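Local coordinates for protein mannitol dehydrogenase (Helicobacter pylori, PDB 3TWO) that probably interconverts cinnamyl alcohols and the corresponding aldehydes as a zinc-containing, NADP(H)-dependent alcohol dehydrogenase, at residues B[1-13]-B[126-138]. Numbering follows the deposited sequence.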
loop_
_atom_site.group_PDB
_atom_site.type_symbol
_atom_site.label_atom_id
_atom_site.label_comp_id
_atom_site.label_asym_id
_atom_site.label_seq_id
_atom_site.Cartn_x
_atom_site.Cartn_y
_atom_site.Cartn_z
ATOM N N MET B 1 2.608 -42.520 -23.095
ATOM C CA MET B 1 1.721 -42.042 -24.205
ATOM C C MET B 1 1.058 -40.701 -23.816
ATOM O O MET B 1 0.516 -40.578 -22.714
ATOM C CB MET B 1 0.652 -43.079 -24.559
ATOM C CG MET B 1 1.173 -44.322 -25.320
ATOM S SD MET B 1 2.577 -44.043 -26.463
ATOM C CE MET B 1 4.020 -44.752 -25.601
ATOM N N ARG B 2 1.127 -39.712 -24.707
ATOM C CA ARG B 2 0.464 -38.423 -24.493
ATOM C C ARG B 2 -1.032 -38.623 -24.354
ATOM O O ARG B 2 -1.590 -39.525 -24.929
ATOM C CB ARG B 2 0.805 -37.454 -25.634
ATOM C CG ARG B 2 2.322 -37.082 -25.693
ATOM C CD ARG B 2 2.682 -35.995 -26.722
ATOM N NE ARG B 2 1.923 -34.761 -26.509
ATOM C CZ ARG B 2 2.215 -33.824 -25.623
ATOM N NH1 ARG B 2 3.262 -33.961 -24.846
ATOM N NH2 ARG B 2 1.442 -32.755 -25.493
ATOM N N VAL B 3 -1.688 -37.795 -23.562
ATOM C CA VAL B 3 -3.132 -37.904 -23.371
ATOM C C VAL B 3 -3.803 -37.062 -24.459
ATOM O O VAL B 3 -3.423 -35.897 -24.654
ATOM C CB VAL B 3 -3.515 -37.375 -21.927
ATOM C CG1 VAL B 3 -5.023 -37.199 -21.753
ATOM C CG2 VAL B 3 -2.925 -38.288 -20.831
ATOM N N GLN B 4 -4.763 -37.636 -25.183
ATOM C CA GLN B 4 -5.517 -36.891 -26.195
ATOM C C GLN B 4 -6.610 -36.051 -25.528
ATOM O O GLN B 4 -7.236 -36.474 -24.547
ATOM C CB GLN B 4 -6.118 -37.817 -27.251
ATOM C CG GLN B 4 -5.044 -38.586 -28.045
ATOM C CD GLN B 4 -3.993 -37.642 -28.624
ATOM O OE1 GLN B 4 -2.799 -37.858 -28.464
ATOM N NE2 GLN B 4 -4.434 -36.584 -29.275
ATOM N N SER B 5 -6.814 -34.842 -26.014
ATOM C CA SER B 5 -7.777 -33.985 -25.364
ATOM C C SER B 5 -8.583 -33.191 -26.337
ATOM O O SER B 5 -8.222 -33.083 -27.497
ATOM C CB SER B 5 -7.089 -32.998 -24.411
ATOM O OG SER B 5 -6.213 -33.643 -23.529
ATOM N N LYS B 6 -9.662 -32.573 -25.828
ATOM C CA LYS B 6 -10.360 -31.563 -26.597
ATOM C C LYS B 6 -10.911 -30.441 -25.748
ATOM O O LYS B 6 -11.131 -30.593 -24.562
ATOM C CB LYS B 6 -11.426 -32.174 -27.505
ATOM C CG LYS B 6 -12.210 -33.293 -26.875
ATOM C CD LYS B 6 -13.094 -33.930 -27.927
ATOM C CE LYS B 6 -13.882 -35.087 -27.377
ATOM N NZ LYS B 6 -15.232 -35.016 -28.011
ATOM N N GLY B 7 -11.150 -29.316 -26.389
ATOM C CA GLY B 7 -11.587 -28.137 -25.674
ATOM C C GLY B 7 -11.973 -27.000 -26.582
ATOM O O GLY B 7 -12.195 -27.173 -27.767
ATOM N N PHE B 8 -12.063 -25.830 -25.970
ATOM C CA PHE B 8 -12.505 -24.632 -26.626
ATOM C C PHE B 8 -11.367 -23.637 -26.569
ATOM O O PHE B 8 -11.027 -23.160 -25.468
ATOM C CB PHE B 8 -13.792 -24.110 -25.941
ATOM C CG PHE B 8 -14.941 -25.055 -26.114
ATOM C CD1 PHE B 8 -15.207 -26.025 -25.138
ATOM C CD2 PHE B 8 -15.650 -25.083 -27.309
ATOM C CE1 PHE B 8 -16.239 -26.979 -25.313
ATOM C CE2 PHE B 8 -16.678 -26.045 -27.518
ATOM C CZ PHE B 8 -16.974 -26.982 -26.496
ATOM N N ALA B 9 -10.759 -23.419 -27.751
ATOM C CA ALA B 9 -9.589 -22.572 -27.945
ATOM C C ALA B 9 -9.904 -21.261 -28.678
ATOM O O ALA B 9 -10.780 -21.210 -29.561
ATOM C CB ALA B 9 -8.424 -23.343 -28.730
ATOM N N ILE B 10 -9.120 -20.225 -28.347
ATOM C CA ILE B 10 -9.125 -18.961 -29.121
ATOM C C ILE B 10 -7.770 -18.759 -29.784
ATOM O O ILE B 10 -6.722 -18.999 -29.156
ATOM C CB ILE B 10 -9.518 -17.791 -28.177
ATOM C CG1 ILE B 10 -9.519 -16.452 -28.926
ATOM C CG2 ILE B 10 -8.613 -17.776 -26.896
ATOM C CD1 ILE B 10 -9.963 -15.250 -28.032
ATOM N N PHE B 11 -7.748 -18.364 -31.055
ATOM C CA PHE B 11 -6.480 -18.359 -31.772
ATOM C C PHE B 11 -5.758 -17.026 -31.875
ATOM O O PHE B 11 -4.597 -16.969 -32.347
ATOM C CB PHE B 11 -6.677 -18.901 -33.166
ATOM C CG PHE B 11 -6.531 -20.384 -33.239
ATOM C CD1 PHE B 11 -7.520 -21.224 -32.672
ATOM C CD2 PHE B 11 -5.391 -20.960 -33.844
ATOM C CE1 PHE B 11 -7.397 -22.628 -32.728
ATOM C CE2 PHE B 11 -5.250 -22.368 -33.903
ATOM C CZ PHE B 11 -6.277 -23.207 -33.341
ATOM N N SER B 12 -6.465 -15.957 -31.569
ATOM C CA SER B 12 -5.838 -14.667 -31.423
ATOM C C SER B 12 -6.860 -13.777 -30.717
ATOM O O SER B 12 -8.001 -14.161 -30.533
ATOM C CB SER B 12 -5.419 -14.061 -32.744
ATOM O OG SER B 12 -6.551 -13.546 -33.389
ATOM N N LYS B 13 -6.433 -12.587 -30.345
ATOM C CA LYS B 13 -7.144 -11.786 -29.358
ATOM C C LYS B 13 -8.508 -11.315 -29.843
ATOM O O LYS B 13 -9.350 -11.013 -29.046
ATOM C CB LYS B 13 -6.293 -10.558 -29.025
ATOM C CG LYS B 13 -6.231 -9.605 -30.236
ATOM C CD LYS B 13 -5.025 -8.765 -30.257
ATOM C CE LYS B 13 -5.078 -7.722 -29.239
ATOM N NZ LYS B 13 -4.123 -6.774 -29.817
ATOM N N GLU B 126 6.296 -26.523 -23.316
ATOM C CA GLU B 126 5.083 -26.520 -24.100
ATOM C C GLU B 126 4.028 -25.602 -23.429
ATOM O O GLU B 126 3.982 -25.475 -22.192
ATOM C CB GLU B 126 4.539 -27.941 -24.363
ATOM C CG GLU B 126 3.757 -28.572 -23.201
ATOM C CD GLU B 126 3.441 -30.067 -23.397
ATOM O OE1 GLU B 126 2.529 -30.559 -22.690
ATOM O OE2 GLU B 126 4.082 -30.748 -24.241
ATOM N N PRO B 127 3.168 -24.978 -24.243
ATOM C CA PRO B 127 2.131 -24.113 -23.656
ATOM C C PRO B 127 1.132 -24.929 -22.817
ATOM O O PRO B 127 0.680 -25.962 -23.294
ATOM C CB PRO B 127 1.455 -23.501 -24.889
ATOM C CG PRO B 127 2.201 -24.032 -26.110
ATOM C CD PRO B 127 2.952 -25.229 -25.684
ATOM N N HIS B 128 0.820 -24.517 -21.570
ATOM C CA HIS B 128 -0.164 -25.291 -20.794
ATOM C C HIS B 128 -1.593 -24.900 -21.210
ATOM O O HIS B 128 -1.842 -23.739 -21.531
ATOM C CB HIS B 128 -0.017 -25.173 -19.261
ATOM C CG HIS B 128 -0.645 -26.336 -18.556
ATOM N ND1 HIS B 128 0.031 -27.522 -18.339
ATOM C CD2 HIS B 128 -1.913 -26.548 -18.136
ATOM C CE1 HIS B 128 -0.789 -28.405 -17.796
ATOM N NE2 HIS B 128 -1.972 -27.832 -17.650
ATOM N N MET B 129 -2.499 -25.873 -21.235
ATOM C CA MET B 129 -3.878 -25.656 -21.701
ATOM C C MET B 129 -4.809 -25.757 -20.507
ATOM O O MET B 129 -4.644 -26.639 -19.679
ATOM C CB MET B 129 -4.300 -26.705 -22.724
ATOM C CG MET B 129 -3.519 -26.647 -24.068
ATOM S SD MET B 129 -3.705 -25.043 -24.889
ATOM C CE MET B 129 -2.018 -24.470 -24.961
ATOM N N GLY B 130 -5.822 -24.899 -20.457
ATOM C CA GLY B 130 -6.665 -24.785 -19.276
ATOM C C GLY B 130 -7.862 -25.712 -19.184
ATOM O O GLY B 130 -7.898 -26.822 -19.798
ATOM N N GLY B 131 -8.864 -25.216 -18.458
ATOM C CA GLY B 131 -9.979 -26.002 -18.027
ATOM C C GLY B 131 -11.171 -26.034 -18.952
ATOM O O GLY B 131 -12.082 -26.837 -18.702
ATOM N N TYR B 132 -11.194 -25.218 -20.040
ATOM C CA TYR B 132 -12.309 -25.353 -21.033
ATOM C C TYR B 132 -12.094 -26.582 -21.921
ATOM O O TYR B 132 -11.985 -26.461 -23.124
ATOM C CB TYR B 132 -12.487 -24.126 -21.981
ATOM C CG TYR B 132 -12.702 -22.764 -21.375
ATOM C CD1 TYR B 132 -12.995 -22.585 -19.995
ATOM C CD2 TYR B 132 -12.635 -21.645 -22.179
ATOM C CE1 TYR B 132 -13.181 -21.276 -19.446
ATOM C CE2 TYR B 132 -12.877 -20.310 -21.629
ATOM C CZ TYR B 132 -13.118 -20.148 -20.280
ATOM O OH TYR B 132 -13.262 -18.855 -19.762
ATOM N N SER B 133 -11.973 -27.757 -21.326
ATOM C CA SER B 133 -11.538 -28.944 -22.065
ATOM C C SER B 133 -12.047 -30.168 -21.313
ATOM O O SER B 133 -12.552 -30.033 -20.179
ATOM C CB SER B 133 -10.007 -28.970 -22.147
ATOM O OG SER B 133 -9.396 -29.156 -20.873
ATOM N N ASN B 134 -11.862 -31.363 -21.890
ATOM C CA ASN B 134 -12.487 -32.550 -21.325
ATOM C C ASN B 134 -11.631 -33.239 -20.274
ATOM O O ASN B 134 -12.122 -34.100 -19.552
ATOM C CB ASN B 134 -12.931 -33.552 -22.428
ATOM C CG ASN B 134 -11.758 -34.109 -23.254
ATOM O OD1 ASN B 134 -11.871 -35.174 -23.899
ATOM N ND2 ASN B 134 -10.661 -33.408 -23.272
ATOM N N ASN B 135 -10.343 -32.887 -20.205
ATOM C CA ASN B 135 -9.487 -33.519 -19.220
ATOM C C ASN B 135 -8.280 -32.641 -18.962
ATOM O O ASN B 135 -8.070 -31.667 -19.695
ATOM C CB ASN B 135 -9.069 -34.955 -19.687
ATOM C CG ASN B 135 -8.214 -34.946 -20.941
ATOM O OD1 ASN B 135 -7.355 -34.077 -21.126
ATOM N ND2 ASN B 135 -8.411 -35.955 -21.811
ATOM N N ILE B 136 -7.484 -33.006 -17.957
ATOM C CA ILE B 136 -6.282 -32.265 -17.613
ATOM C C ILE B 136 -5.390 -33.236 -16.830
ATOM O O ILE B 136 -5.917 -34.176 -16.141
ATOM C CB ILE B 136 -6.578 -30.954 -16.818
ATOM C CG1 ILE B 136 -5.349 -30.038 -16.817
ATOM C CG2 ILE B 136 -7.041 -31.229 -15.385
ATOM C CD1 ILE B 136 -5.588 -28.682 -16.241
ATOM N N VAL B 137 -4.069 -33.074 -16.984
ATOM C CA VAL B 137 -3.076 -33.942 -16.306
ATOM C C VAL B 137 -2.304 -33.069 -15.312
ATOM O O VAL B 137 -1.649 -32.125 -15.738
ATOM C CB VAL B 137 -2.068 -34.618 -17.340
ATOM C CG1 VAL B 137 -1.083 -35.560 -16.641
ATOM C CG2 VAL B 137 -2.829 -35.382 -18.420
ATOM N N VAL B 138 -2.398 -33.357 -14.012
ATOM C CA VAL B 138 -1.845 -32.490 -12.982
ATOM C C VAL B 138 -0.990 -33.275 -11.974
ATOM O O VAL B 138 -1.414 -34.354 -11.520
ATOM C CB VAL B 138 -2.981 -31.745 -12.218
ATOM C CG1 VAL B 138 -2.392 -30.759 -11.222
ATOM C CG2 VAL B 138 -3.910 -31.015 -13.188
#
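Gly7 and Ser133 meet backbone to backbone, with Gly7 CA 3.7 Å from Ser133 CA. Gly7 has no side chain, and this permits so close an approach. The pair forms a single beta bridge. Asn134 N donates to Lys6 O (2.9 Å), and Phe8 N to Tyr132 O (2.9 Å). Tyr132 is the centre of an inverse gamma turn, which presents its carbonyl to Phe8. The chains then diverge, and the axes of strands 3-9 and 135-138 run at 127°.

Beyond the bridge, the Asn134 side chain crosses that of Lys6 at about a right angle, its OD1 near Lys6 CG. Asn135 CG sits between the backbone N and the carbonyl carbon (chi1 65°), and the amide reaches across to strand 3-9. ND2 gives a hydrogen bond to Gln4 O (3.0 Å), which lies close to the amide plane. OD1 accepts from Ser5 OG (2.7 Å), in the carbonyl plane and on a lone pair. These two bonds, one at each end of the amide, set how it is turned. Val3 CG1 packs beside it, while Val3 CG2 touches Val137 CG2 (3.8 Å). At the exposed margin, Arg2 NH1 makes a long, weak salt bridge to Glu126 OE2 (3.4 Å). Arg2 NE is held by Ser23.

The contact joins two sheets of what is probably the GroES-like catalytic domain, as in related alcohol dehydrogenases. Strand 3-9 pairs with strand 18-24, and strand 135-139 with strand 31-40. Arg24, ending strand 18-24, hydrogen-bonds Met129 O and Ser133 OG in the loop leading into strand 135-139. Ile323 of helix 323-331 packs on Phe8 and Tyr132, and Tyr327 bonds the Tyr132 hydroxyl.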